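Side-chain contacts in nitroreductase (Desulfitobacterium hafniense, PDB 3PXV), which binds the cofactor flavin mononucleotide and probably works as an FMN-dependent oxidoreductase of the nitroreductase family: residues B[6-9]-B[10-14]; B[39-43]-B[44-48]; B[144-147]-B[148-151]. One frame throughout, in Å; residues are numbered along the deposited sequence.

Contact 1. Residues B[6-9]-B[10-14]; sequences TLKV and IAERY. With FMN (flavin mononucleotide), chain F.
Residues 6-9 and 10-12 form one alpha helix, in which Ile10 N bonds to Thr6 O at 2.9 Å and Glu12 N to Lys8 O at 2.8 Å. The turn ends with a weak bond from Arg13 N to Val9 O, and Arg13 is the first residue to leave helical geometry. Ile10 reaches back along the buried side. Ile10 CD1 lies 4.0 Å from Thr6 CG2 and 4.1 Å from Leu7 CD2. Here Thr6 meets Thr6 of the second subunit and Leu7 meets Ala123 of the second subunit. On the outer side Lys8 and Glu12 make an i to i+4 salt bridge, in which the bond from Lys8 NZ to Glu12 OE1 is long and weak at 3.3 Å. Glu12 CG sits between its backbone N and carbonyl carbon (chi1 76°), which lays the side chain back along the helix, with OE2 near Val9 CG2. A water donates to Glu12 OE2 and accepts a weak bond from Lys8 NZ. Past the helix, Arg13 turns its guanidinium edge to the phosphate. Arg13 NH1 donates to phosphate O2P of the flavin mononucleotide at 2.7 Å with an N-H...O angle of 156°, and Arg13 NH2 to its O3P at 3.0 Å.

Contact 2. Residues B[39-43]-B[44-48]; sequences APSGM and NRQAW. With FMN (flavin mononucleotide), chain E.
Arg45 folds back over the peptide of Gly42, and its side chain tracks that carbonyl oxygen. The backbone starts the turn: Arg45 N donates to Gly42 O at 3.2 Å, with a nearly straight N-H...O angle of 168°. CB then stands beside the same oxygen. Arg45 CG lies between the backbone N and the carbonyl carbon (chi1 68°), 3.2 Å from Gly42 O. The chain bends about the CG-CD bond (chi3 74°), CD is a looser neighbour of Gly42 O, and NE comes close to that oxygen at an angle too poor for a bond. The guanidinium then lies flat over it: Gly42 O sits 2.9 Å from the plane of the Arg45 guanidinium, over its centre, so the face is used here and not an N-H. At the tip, Arg45 NH2 meets CG of selenomethionine Met43 at 3.5 Å. NH1 forms a salt bridge with Asp112 of helix 106-126, and the other oxygen of Asp112 accepts from Gly42 N. An alanine here would remove the guanidinium and would probably leave Asp112 without its charged mate and Gly42 O uncovered on that side.

Ser41 holds the rest of the turn. Ser41 O accepts from Asn44 N at 2.7 Å, and Ser41 OG accepts from Gln46 N at 3.0 Å. Gln46 NE2 reaches back to Asn44 OD1 at 2.8 Å, close to its own amide plane. A water joins Asn44 OD1, Ser41 OG and Ala39 O. Gln46 OE1 bonds to Lys184 of the second subunit. Gly42 N lies 3.4 Å from the flavin methyl carbon C8M, and this FMN is also bonded by Arg13, Arg17 and His178 of the second subunit. This is the dimer-interface FMN pocket of the nitroreductase fold, to which the loop contributes Pro40, Ser41, Gly42 and Asn44.

Contact 3. Residues B[144-147]-B[148-151]; sequences GLRA and EEFS
Ala147 O is gripped twice by Ser151. Ser151 N donates to Ala147 O at 2.9 Å and Ser151 OG at 2.8 Å, and the two donors come from opposite faces of the carbonyl plane. The serine hydroxyl is thus folded back onto its own helix, with OG anti to the carbonyl carbon (chi1 -68°). One residue earlier, Phe150 N meets Arg146 O at 3.1 Å in an almost perfectly straight bond.

Arg146 occupies the N-cap position. Its side chain runs forward alongside that of Glu149, and Arg146 NH2 forms a salt bridge with Glu149 OE2 at 2.7 Å. The carboxylate oxygen is met on its syn side. The two planes are 53° apart, and the sole bond between the pair runs from NH2 to OE2; Arg146 NE stays 3.5 Å from Glu149 OE1. Both ends have further partners: NH2 also reaches Glu61 of helix 56-72, and OE2 also meets Arg153. Phe150 CZ lies over one face of the Arg146 guanidinium, 3.6 Å above its centre, with the planes 43° apart. Nearer the backbone, Phe150 CE2 touches Arg146 CB at 3.7 Å. The ring also packs against Leu58 and Met62 of helix 56-72.

Waters serve two N-H groups of the first turn. One links Gly144 O to Glu148 N, and another links Leu145 O to Glu149 N. Glu148 and Glu149 lie near the positive end of the helix dipole, which would probably suit their charge. The arrangement is the N terminus of helix 147-154, with Arg146 at the N-cap, its i to i+3 salt bridge to Glu149, and waters meeting first-turn N-H groups.

How the contacts relate
All three contacts are local, and they follow one another along the chain without nesting or crossing. Contact 1 comes first, at the end of helix 5-12. Contact 2 closes a turn in the loop between helix 26-36 and strand 50-53. Contact 3 begins helix 147-154, after the loop that follows strand 130-133. Contacts 1 and 2 both touch the second subunit, yet each meets a different flavin mononucleotide. Their nearest atoms are about 13 Å apart. Each gives part of one wall to a different cofactor site, and the second subunit gives the complementary part. Contact 3 is on the opposite side of the chain's centre from contact 1 and joins helix 147-154 to helix 56-72, away from the cofactor sites.

Contact 1. Residues B[6-9]-B[10-14]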
ATOM      1  N   THR B   6     -12.515  -8.329  -9.121  1.00 45.14           N
ATOM      2  CA  THR B   6     -11.468  -7.657  -8.361  1.00 43.46           C
ATOM      3  C   THR B   6     -10.807  -6.563  -9.189  1.00 43.10           C
ATOM      4  O   THR B   6     -10.580  -5.460  -8.695  1.00 39.62           O
ATOM      5  CB  THR B   6     -10.385  -8.628  -7.898  1.00 42.61           C
ATOM      6  OG1 THR B   6     -10.995  -9.651  -7.137  1.00 39.30           O
ATOM      7  CG2 THR B   6      -9.330  -7.913  -7.014  1.00 39.74           C
ATOM      8  N   LEU B   7     -10.496  -6.882 -10.442  1.00 43.79           N
ATOM      9  CA  LEU B   7      -9.904  -5.906 -11.349  1.00 43.91           C
ATOM     10  C   LEU B   7     -10.903  -4.775 -11.630  1.00 44.68           C
ATOM     11  O   LEU B   7     -10.495  -3.662 -11.925  1.00 44.24           O
ATOM     12  CB  LEU B   7      -9.458  -6.569 -12.657  1.00 43.42           C
ATOM     13  CG  LEU B   7      -8.383  -7.683 -12.574  1.00 42.60           C
ATOM     14  CD1 LEU B   7      -8.060  -8.234 -13.965  1.00 34.43           C
ATOM     15  CD2 LEU B   7      -7.093  -7.176 -11.911  1.00 42.82           C
ATOM     16  N   LYS B   8     -12.204  -5.052 -11.567  1.00 44.75           N
ATOM     17  CA  LYS B   8     -13.204  -3.994 -11.810  1.00 46.48           C
ATOM     18  C   LYS B   8     -13.206  -3.054 -10.599  1.00 46.62           C
ATOM     19  O   LYS B   8     -13.241  -1.818 -10.735  1.00 46.27           O
ATOM     20  CB  LYS B   8     -14.582  -4.596 -12.079  1.00 47.05           C
ATOM     21  CG  LYS B   8     -15.761  -3.598 -12.193  1.00 65.23           C
ATOM     22  CD  LYS B   8     -17.050  -4.276 -12.753  1.00 78.83           C
ATOM     23  CE  LYS B   8     -18.319  -3.393 -12.630  1.00 85.11           C
ATOM     24  NZ  LYS B   8     -18.808  -3.295 -11.217  1.00 83.60           N
ATOM     25  N   VAL B   9     -13.090  -3.657  -9.410  1.00 45.58           N
ATOM     26  CA  VAL B   9     -13.034  -2.895  -8.184  1.00 43.15           C
ATOM     27  C   VAL B   9     -11.796  -2.019  -8.176  1.00 42.76           C
ATOM     28  O   VAL B   9     -11.856  -0.876  -7.773  1.00 43.24           O
ATOM     29  CB  VAL B   9     -13.125  -3.803  -6.944  1.00 43.56           C
ATOM     30  CG1 VAL B   9     -12.715  -3.037  -5.688  1.00 38.51           C
ATOM     31  CG2 VAL B   9     -14.576  -4.369  -6.824  1.00 38.85           C
ATOM     32  N   ILE B  10     -10.671  -2.549  -8.630  1.00 43.40           N
ATOM     33  CA  ILE B  10      -9.439  -1.775  -8.698  1.00 41.17           C
ATOM     34  C   ILE B  10      -9.657  -0.596  -9.644  1.00 42.07           C
ATOM     35  O   ILE B  10      -9.292   0.521  -9.301  1.00 41.05           O
ATOM     36  CB  ILE B  10      -8.248  -2.648  -9.168  1.00 41.23           C
ATOM     37  CG1 ILE B  10      -7.859  -3.621  -8.053  1.00 39.50           C
ATOM     38  CG2 ILE B  10      -7.071  -1.776  -9.612  1.00 34.00           C
ATOM     39  CD1 ILE B  10      -7.120  -4.882  -8.519  1.00 32.23           C
ATOM     40  N   ALA B  11     -10.309  -0.842 -10.789  1.00 42.79           N
ATOM     41  CA  ALA B  11     -10.516   0.181 -11.808  1.00 44.00           C
ATOM     42  C   ALA B  11     -11.496   1.273 -11.401  1.00 46.12           C
ATOM     43  O   ALA B  11     -11.296   2.445 -11.754  1.00 46.47           O
ATOM     44  CB  ALA B  11     -10.977  -0.437 -13.146  1.00 40.60           C
ATOM     45  N   GLU B  12     -12.562   0.889 -10.703  1.00 46.00           N
ATOM     46  CA  GLU B  12     -13.617   1.830 -10.342  1.00 47.55           C
ATOM     47  C   GLU B  12     -13.407   2.612  -9.044  1.00 44.50           C
ATOM     48  O   GLU B  12     -14.113   3.583  -8.815  1.00 44.32           O
ATOM     49  CB  GLU B  12     -14.961   1.097 -10.285  1.00 51.00           C
ATOM     50  CG  GLU B  12     -15.177   0.231  -9.035  1.00 57.42           C
ATOM     51  CD  GLU B  12     -16.331  -0.768  -9.183  1.00 68.35           C
ATOM     52  OE1 GLU B  12     -17.077  -0.700 -10.184  1.00 66.77           O
ATOM     53  OE2 GLU B  12     -16.468  -1.634  -8.295  1.00 68.19           O
ATOM     54  N   ARG B  13     -12.449   2.192  -8.212  1.00 41.99           N
ATOM     55  CA  ARG B  13     -12.184   2.834  -6.949  1.00 40.78           C
ATOM     56  C   ARG B  13     -11.772   4.247  -7.235  1.00 42.58           C
ATOM     57  O   ARG B  13     -10.913   4.480  -8.050  1.00 42.69           O
ATOM     58  CB  ARG B  13     -11.077   2.144  -6.196  1.00 39.24           C
ATOM     59  CG  ARG B  13     -10.703   2.838  -4.852  1.00 42.20           C
ATOM     60  CD  ARG B  13      -9.173   2.876  -4.601  1.00 38.34           C
ATOM     61  NE  ARG B  13      -8.548   3.455  -5.784  1.00 41.19           N
ATOM     62  CZ  ARG B  13      -8.508   4.753  -6.085  1.00 40.63           C
ATOM     63  NH1 ARG B  13      -8.980   5.684  -5.267  1.00 44.31           N
ATOM     64  NH2 ARG B  13      -7.931   5.125  -7.202  1.00 44.13           N
ATOM     65  N   TYR B  14     -12.387   5.194  -6.542  1.00 44.87           N
ATOM     66  CA  TYR B  14     -12.131   6.607  -6.772  1.00 43.35           C
ATOM     67  C   TYR B  14     -12.115   7.301  -5.401  1.00 44.48           C
ATOM     68  O   TYR B  14     -12.619   6.743  -4.413  1.00 43.46           O
ATOM     69  CB  TYR B  14     -13.255   7.199  -7.661  1.00 43.31           C
ATOM     70  CG  TYR B  14     -14.609   7.342  -6.954  1.00 41.70           C
ATOM     71  CD1 TYR B  14     -15.500   6.283  -6.891  1.00 45.68           C
ATOM     72  CD2 TYR B  14     -14.987   8.553  -6.357  1.00 43.74           C
ATOM     73  CE1 TYR B  14     -16.729   6.403  -6.233  1.00 44.60           C
ATOM     74  CE2 TYR B  14     -16.221   8.688  -5.700  1.00 49.24           C
ATOM     75  CZ  TYR B  14     -17.085   7.604  -5.640  1.00 46.11           C
ATOM     76  OH  TYR B  14     -18.302   7.720  -5.004  1.00 45.63           O
TER
HETATM   77  N1  FMN F 200      -7.235  13.448  -0.996  1.00 39.55           N
HETATM   78  C2  FMN F 200      -7.766  14.447  -0.204  1.00 47.42           C
HETATM   79  O2  FMN F 200      -8.725  15.126  -0.566  1.00 46.48           O
HETATM   80  N3  FMN F 200      -7.214  14.696   1.022  1.00 49.54           N
HETATM   81  C4  FMN F 200      -6.137  13.981   1.485  1.00 44.40           C
HETATM   82  O4  FMN F 200      -5.693  14.264   2.588  1.00 43.19           O
HETATM   83  C4A FMN F 200      -5.601  12.970   0.686  1.00 44.01           C
HETATM   84  N5  FMN F 200      -4.535  12.224   1.101  1.00 44.28           N
HETATM   85  C5A FMN F 200      -4.189  11.077   0.431  1.00 42.30           C
HETATM   86  C6  FMN F 200      -3.276  10.193   1.012  1.00 43.61           C
HETATM   87  C7  FMN F 200      -2.909   9.022   0.365  1.00 37.40           C
HETATM   88  C7M FMN F 200      -1.942   8.114   1.024  1.00 38.37           C
HETATM   89  C8  FMN F 200      -3.451   8.738  -0.879  1.00 42.08           C
HETATM   90  C8M FMN F 200      -3.096   7.502  -1.623  1.00 37.89           C
HETATM   91  C9  FMN F 200      -4.368   9.616  -1.466  1.00 48.09           C
HETATM   92  C9A FMN F 200      -4.745  10.803  -0.808  1.00 42.43           C
HETATM   93  N10 FMN F 200      -5.642  11.704  -1.358  1.00 45.25           N
HETATM   94  C10 FMN F 200      -6.161  12.706  -0.564  1.00 40.95           C
HETATM   95  C1' FMN F 200      -6.470  11.254  -2.526  1.00 44.26           C
HETATM   96  C2' FMN F 200      -5.710  11.508  -3.817  1.00 44.34           C
HETATM   97  O2' FMN F 200      -5.823  12.882  -4.132  1.00 44.64           O
HETATM   98  C3' FMN F 200      -6.274  10.615  -4.918  1.00 41.26           C
HETATM   99  O3' FMN F 200      -6.099   9.250  -4.601  1.00 42.67           O
HETATM  100  C4' FMN F 200      -5.568  10.896  -6.233  1.00 42.14           C
HETATM  101  O4' FMN F 200      -5.865  12.217  -6.568  1.00 39.16           O
HETATM  102  C5' FMN F 200      -6.013   9.956  -7.354  1.00 41.07           C
HETATM  103  O5' FMN F 200      -7.414  10.050  -7.536  1.00 44.03           O
HETATM  104  P   FMN F 200      -8.369   8.784  -7.284  1.00 43.61           P
HETATM  105  O1P FMN F 200      -9.776   9.276  -7.387  1.00 38.95           O
HETATM  106  O2P FMN F 200      -8.165   8.158  -5.890  1.00 40.29           O
HETATM  107  O3P FMN F 200      -8.042   7.838  -8.390  1.00 39.90           O
HETATM  108  O   HOH W   1     -18.381  -3.337  -8.171  1.00 46.46           O

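Contact 2. Residues B[39-43]-B[44-48]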
ATOM      1  N   ALA B  39      -3.865  -7.738   5.276  1.00 40.60           N
ATOM      2  CA  ALA B  39      -2.815  -7.092   4.503  1.00 41.48           C
ATOM      3  C   ALA B  39      -1.455  -7.705   4.840  1.00 40.67           C
ATOM      4  O   ALA B  39      -1.179  -8.021   5.991  1.00 43.94           O
ATOM      5  CB  ALA B  39      -2.794  -5.573   4.792  1.00 38.45           C
ATOM      6  N   PRO B  40      -0.604  -7.890   3.835  1.00 40.24           N
ATOM      7  CA  PRO B  40       0.723  -8.369   4.161  1.00 41.24           C
ATOM      8  C   PRO B  40       1.595  -7.227   4.681  1.00 40.49           C
ATOM      9  O   PRO B  40       1.330  -6.061   4.397  1.00 38.88           O
ATOM     10  CB  PRO B  40       1.265  -8.867   2.820  1.00 40.98           C
ATOM     11  CG  PRO B  40       0.530  -8.076   1.799  1.00 40.02           C
ATOM     12  CD  PRO B  40      -0.829  -7.804   2.379  1.00 40.67           C
ATOM     13  N   SER B  41       2.621  -7.587   5.433  1.00 40.46           N
ATOM     14  CA  SER B  41       3.553  -6.621   5.959  1.00 42.94           C
ATOM     15  C   SER B  41       4.954  -7.225   6.005  1.00 43.78           C
ATOM     16  O   SER B  41       5.103  -8.433   6.281  1.00 45.38           O
ATOM     17  CB  SER B  41       3.103  -6.206   7.360  1.00 42.84           C
ATOM     18  OG  SER B  41       3.241  -7.276   8.265  1.00 44.87           O
ATOM     19  N   GLY B  42       5.970  -6.413   5.715  1.00 44.25           N
ATOM     20  CA  GLY B  42       7.383  -6.866   5.763  1.00 44.72           C
ATOM     21  C   GLY B  42       7.714  -7.579   7.069  1.00 44.87           C
ATOM     22  O   GLY B  42       7.414  -7.056   8.126  1.00 44.99           O
HETATM   23  N   MSE B  43       8.322  -8.769   6.992  1.00 46.95           N
HETATM   24  CA  MSE B  43       8.613  -9.637   8.165  1.00 50.57           C
HETATM   25  C   MSE B  43       7.334  -9.993   8.968  1.00 48.01           C
HETATM   26  O   MSE B  43       7.443 -10.428  10.094  1.00 46.79           O
HETATM   27  CB  MSE B  43       9.576  -8.976   9.155  1.00 52.48           C
HETATM   28  CG  MSE B  43      10.856  -8.356   8.594  1.00 66.31           C
HETATM   29 SE   MSE B  43      12.313  -9.580   8.259  0.75 84.04          SE
HETATM   30  CE  MSE B  43      11.556 -10.655   6.811  1.00 73.86           C
ATOM     31  N   ASN B  44       6.150  -9.820   8.387  1.00 45.49           N
ATOM     32  CA  ASN B  44       4.869 -10.000   9.108  1.00 48.00           C
ATOM     33  C   ASN B  44       4.824  -9.209  10.437  1.00 48.68           C
ATOM     34  O   ASN B  44       4.135  -9.605  11.385  1.00 47.98           O
ATOM     35  CB  ASN B  44       4.536 -11.479   9.386  1.00 45.35           C
ATOM     36  CG  ASN B  44       3.086 -11.664   9.831  1.00 49.67           C
ATOM     37  OD1 ASN B  44       2.181 -10.968   9.339  1.00 50.49           O
ATOM     38  ND2 ASN B  44       2.855 -12.572  10.759  1.00 44.41           N
ATOM     39  N   ARG B  45       5.560  -8.097  10.483  1.00 49.51           N
ATOM     40  CA  ARG B  45       5.694  -7.268  11.698  1.00 49.56           C
ATOM     41  C   ARG B  45       4.392  -6.552  12.080  1.00 47.73           C
ATOM     42  O   ARG B  45       4.229  -6.169  13.219  1.00 48.62           O
ATOM     43  CB  ARG B  45       6.834  -6.246  11.540  1.00 49.67           C
ATOM     44  CG  ARG B  45       6.541  -5.145  10.500  1.00 55.50           C
ATOM     45  CD  ARG B  45       7.628  -4.079  10.444  1.00 64.37           C
ATOM     46  NE  ARG B  45       8.860  -4.543   9.790  1.00 65.93           N
ATOM     47  CZ  ARG B  45       9.061  -4.547   8.469  1.00 64.22           C
ATOM     48  NH1 ARG B  45       8.090  -4.135   7.650  1.00 58.58           N
ATOM     49  NH2 ARG B  45      10.227  -4.990   7.960  1.00 63.61           N
ATOM     50  N   GLN B  46       3.487  -6.353  11.117  1.00 47.35           N
ATOM     51  CA  GLN B  46       2.184  -5.732  11.380  1.00 46.35           C
ATOM     52  C   GLN B  46       2.315  -4.579  12.382  1.00 46.27           C
ATOM     53  O   GLN B  46       1.629  -4.535  13.400  1.00 43.10           O
ATOM     54  CB  GLN B  46       1.185  -6.791  11.891  1.00 46.43           C
ATOM     55  CG  GLN B  46       0.938  -7.977  10.913  1.00 45.33           C
ATOM     56  CD  GLN B  46      -0.086  -8.993  11.439  1.00 48.23           C
ATOM     57  OE1 GLN B  46      -0.980  -8.671  12.263  1.00 44.00           O
ATOM     58  NE2 GLN B  46       0.037 -10.229  10.965  1.00 42.43           N
ATOM     59  N   ALA B  47       3.191  -3.630  12.056  1.00 46.51           N
ATOM     60  CA  ALA B  47       3.465  -2.479  12.910  1.00 46.08           C
ATOM     61  C   ALA B  47       2.404  -1.395  12.691  1.00 44.43           C
ATOM     62  O   ALA B  47       2.710  -0.240  12.437  1.00 42.46           O
ATOM     63  CB  ALA B  47       4.880  -1.941  12.625  1.00 45.99           C
ATOM     64  N   TRP B  48       1.152  -1.815  12.796  1.00 44.62           N
ATOM     65  CA  TRP B  48       0.009  -0.967  12.627  1.00 42.26           C
ATOM     66  C   TRP B  48      -1.143  -1.401  13.501  1.00 42.84           C
ATOM     67  O   TRP B  48      -1.005  -2.374  14.231  1.00 45.68           O
ATOM     68  CB  TRP B  48      -0.426  -0.949  11.173  1.00 40.94           C
ATOM     69  CG  TRP B  48      -0.284  -2.212  10.336  1.00 38.77           C
ATOM     70  CD1 TRP B  48       0.525  -2.348   9.281  1.00 42.99           C
ATOM     71  CD2 TRP B  48      -1.046  -3.435  10.409  1.00 39.81           C
ATOM     72  NE1 TRP B  48       0.364  -3.576   8.699  1.00 46.28           N
ATOM     73  CE2 TRP B  48      -0.609  -4.258   9.364  1.00 42.47           C
ATOM     74  CE3 TRP B  48      -2.051  -3.907  11.245  1.00 44.48           C
ATOM     75  CZ2 TRP B  48      -1.123  -5.541   9.146  1.00 42.89           C
ATOM     76  CZ3 TRP B  48      -2.561  -5.181  11.028  1.00 39.16           C
ATOM     77  CH2 TRP B  48      -2.100  -5.977   9.986  1.00 42.41           C
TER
HETATM   78  N1  FMN E 200       9.244 -11.955   1.785  1.00 42.75           N
HETATM   79  C2  FMN E 200      10.421 -12.478   1.261  1.00 47.99           C
HETATM   80  O2  FMN E 200      10.587 -13.710   1.221  1.00 44.40           O
HETATM   81  N3  FMN E 200      11.398 -11.614   0.785  1.00 48.26           N
HETATM   82  C4  FMN E 200      11.185 -10.236   0.851  1.00 50.93           C
HETATM   83  O4  FMN E 200      12.078  -9.493   0.417  1.00 47.87           O
HETATM   84  C4A FMN E 200       9.976  -9.713   1.393  1.00 44.10           C
HETATM   85  N5  FMN E 200       9.719  -8.352   1.470  1.00 42.68           N
HETATM   86  C5A FMN E 200       8.434  -7.887   1.757  1.00 44.52           C
HETATM   87  C6  FMN E 200       8.127  -6.533   1.585  1.00 44.97           C
HETATM   88  C7  FMN E 200       6.851  -6.025   1.855  1.00 40.86           C
HETATM   89  C7M FMN E 200       6.538  -4.572   1.660  1.00 38.23           C
HETATM   90  C8  FMN E 200       5.889  -6.898   2.306  1.00 44.77           C
HETATM   91  C8M FMN E 200       4.520  -6.408   2.601  1.00 39.60           C
HETATM   92  C9  FMN E 200       6.186  -8.258   2.484  1.00 50.99           C
HETATM   93  C9A FMN E 200       7.452  -8.776   2.213  1.00 44.08           C
HETATM   94  N10 FMN E 200       7.794 -10.141   2.394  1.00 49.76           N
HETATM   95  C10 FMN E 200       9.003 -10.606   1.862  1.00 41.31           C
HETATM   96  C1' FMN E 200       6.766 -11.172   2.730  1.00 42.75           C
HETATM   97  C2' FMN E 200       6.269 -11.122   4.168  1.00 48.09           C
HETATM   98  O2' FMN E 200       7.055 -11.989   4.953  1.00 45.50           O
HETATM   99  C3' FMN E 200       4.797 -11.585   4.237  1.00 45.60           C
HETATM  100  O3' FMN E 200       3.906 -10.619   3.683  1.00 44.07           O
HETATM  101  C4' FMN E 200       4.379 -11.871   5.673  1.00 45.06           C
HETATM  102  O4' FMN E 200       5.161 -12.940   6.178  1.00 50.20           O
HETATM  103  C5' FMN E 200       2.877 -12.166   5.786  1.00 42.52           C
HETATM  104  O5' FMN E 200       2.613 -13.399   5.171  1.00 41.15           O
HETATM  105  P   FMN E 200       1.593 -13.518   3.991  1.00 42.51           P
HETATM  106  O1P FMN E 200       1.857 -14.906   3.447  1.00 48.24           O
HETATM  107  O2P FMN E 200       1.923 -12.564   2.873  1.00 38.08           O
HETATM  108  O3P FMN E 200       0.193 -13.357   4.555  1.00 46.91           O
HETATM  109  O   HOH W   2       1.165  -9.251   7.477  1.00 62.27           O
HETATM  110  O   HOH W   3       0.722  -4.014   6.010  1.00 34.26           O

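Contact 3. Residues B[144-147]-B[148-151]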
ATOM      1  N   GLY B 144       1.560  18.940  18.185  1.00 50.95           N
ATOM      2  CA  GLY B 144       2.077  18.221  19.336  1.00 51.35           C
ATOM      3  C   GLY B 144       1.312  18.547  20.623  1.00 51.76           C
ATOM      4  O   GLY B 144       1.419  17.824  21.624  1.00 52.28           O
ATOM      5  N   LEU B 145       0.519  19.615  20.593  1.00 52.11           N
ATOM      6  CA  LEU B 145      -0.214  20.104  21.790  1.00 53.39           C
ATOM      7  C   LEU B 145      -1.460  19.277  22.114  1.00 52.53           C
ATOM      8  O   LEU B 145      -1.824  19.141  23.273  1.00 52.88           O
ATOM      9  CB  LEU B 145      -0.561  21.586  21.621  1.00 52.84           C
ATOM     10  CG  LEU B 145       0.680  22.455  21.336  1.00 56.36           C
ATOM     11  CD1 LEU B 145       0.385  23.932  21.082  1.00 51.31           C
ATOM     12  CD2 LEU B 145       1.652  22.315  22.476  1.00 54.52           C
ATOM     13  N   ARG B 146      -2.099  18.713  21.093  1.00 51.32           N
ATOM     14  CA  ARG B 146      -3.235  17.841  21.304  1.00 51.70           C
ATOM     15  C   ARG B 146      -2.955  16.411  20.840  1.00 51.14           C
ATOM     16  O   ARG B 146      -3.862  15.580  20.832  1.00 51.44           O
ATOM     17  CB  ARG B 146      -4.483  18.413  20.630  1.00 53.29           C
ATOM     18  CG  ARG B 146      -4.886  19.772  21.188  1.00 54.02           C
ATOM     19  CD  ARG B 146      -6.248  20.204  20.747  1.00 56.40           C
ATOM     20  NE  ARG B 146      -7.319  19.415  21.347  1.00 57.55           N
ATOM     21  CZ  ARG B 146      -8.591  19.435  20.941  1.00 58.34           C
ATOM     22  NH1 ARG B 146      -8.974  20.195  19.916  1.00 62.23           N
ATOM     23  NH2 ARG B 146      -9.495  18.681  21.554  1.00 62.13           N
ATOM     24  N   ALA B 147      -1.696  16.102  20.529  1.00 50.56           N
ATOM     25  CA  ALA B 147      -1.336  14.768  20.015  1.00 51.55           C
ATOM     26  C   ALA B 147      -1.567  13.614  20.996  1.00 51.56           C
ATOM     27  O   ALA B 147      -2.110  12.567  20.596  1.00 51.92           O
ATOM     28  CB  ALA B 147       0.125  14.745  19.460  1.00 48.66           C
ATOM     29  N   GLU B 148      -1.171  13.781  22.257  1.00 52.94           N
ATOM     30  CA  GLU B 148      -1.346  12.706  23.250  1.00 55.22           C
ATOM     31  C   GLU B 148      -2.824  12.478  23.543  1.00 53.41           C
ATOM     32  O   GLU B 148      -3.252  11.349  23.690  1.00 52.84           O
ATOM     33  CB  GLU B 148      -0.619  12.992  24.557  1.00 57.79           C
ATOM     34  CG  GLU B 148      -0.501  11.741  25.450  1.00 71.14           C
ATOM     35  CD  GLU B 148      -0.270  12.051  26.934  1.00 90.46           C
ATOM     36  OE1 GLU B 148      -0.442  13.228  27.356  1.00 94.35           O
ATOM     37  OE2 GLU B 148       0.061  11.096  27.685  1.00 97.32           O
ATOM     38  N   GLU B 149      -3.587  13.561  23.620  1.00 52.92           N
ATOM     39  CA  GLU B 149      -5.023  13.507  23.816  1.00 53.62           C
ATOM     40  C   GLU B 149      -5.710  12.695  22.716  1.00 53.96           C
ATOM     41  O   GLU B 149      -6.408  11.719  23.008  1.00 54.51           O
ATOM     42  CB  GLU B 149      -5.594  14.926  23.813  1.00 54.67           C
ATOM     43  CG  GLU B 149      -7.111  15.028  23.952  1.00 57.41           C
ATOM     44  CD  GLU B 149      -7.616  16.463  23.758  1.00 63.22           C
ATOM     45  OE1 GLU B 149      -6.930  17.415  24.219  1.00 63.97           O
ATOM     46  OE2 GLU B 149      -8.690  16.624  23.136  1.00 57.28           O
ATOM     47  N   PHE B 150      -5.539  13.096  21.452  1.00 51.73           N
ATOM     48  CA  PHE B 150      -6.169  12.345  20.387  1.00 50.31           C
ATOM     49  C   PHE B 150      -5.652  10.906  20.383  1.00 49.30           C
ATOM     50  O   PHE B 150      -6.410   9.996  20.108  1.00 47.83           O
ATOM     51  CB  PHE B 150      -5.995  13.001  19.010  1.00 50.42           C
ATOM     52  CG  PHE B 150      -6.725  14.308  18.859  1.00 46.62           C
ATOM     53  CD1 PHE B 150      -8.070  14.401  19.151  1.00 46.71           C
ATOM     54  CD2 PHE B 150      -6.066  15.439  18.388  1.00 47.11           C
ATOM     55  CE1 PHE B 150      -8.739  15.610  19.017  1.00 52.22           C
ATOM     56  CE2 PHE B 150      -6.729  16.656  18.242  1.00 44.86           C
ATOM     57  CZ  PHE B 150      -8.061  16.743  18.553  1.00 47.49           C
ATOM     58  N   SER B 151      -4.384  10.694  20.722  1.00 49.63           N
ATOM     59  CA  SER B 151      -3.841   9.341  20.717  1.00 49.24           C
ATOM     60  C   SER B 151      -4.571   8.453  21.701  1.00 49.93           C
ATOM     61  O   SER B 151      -4.936   7.329  21.370  1.00 48.96           O
ATOM     62  CB  SER B 151      -2.333   9.331  20.956  1.00 50.34           C
ATOM     63  OG  SER B 151      -1.650   9.905  19.840  1.00 52.01           O
TER
HETATM   64  O   HOH W   4       0.176  16.187  23.440  1.00 53.63           O
HETATM   65  O   HOH W   5      -2.357  16.185  24.353  1.00 49.41           O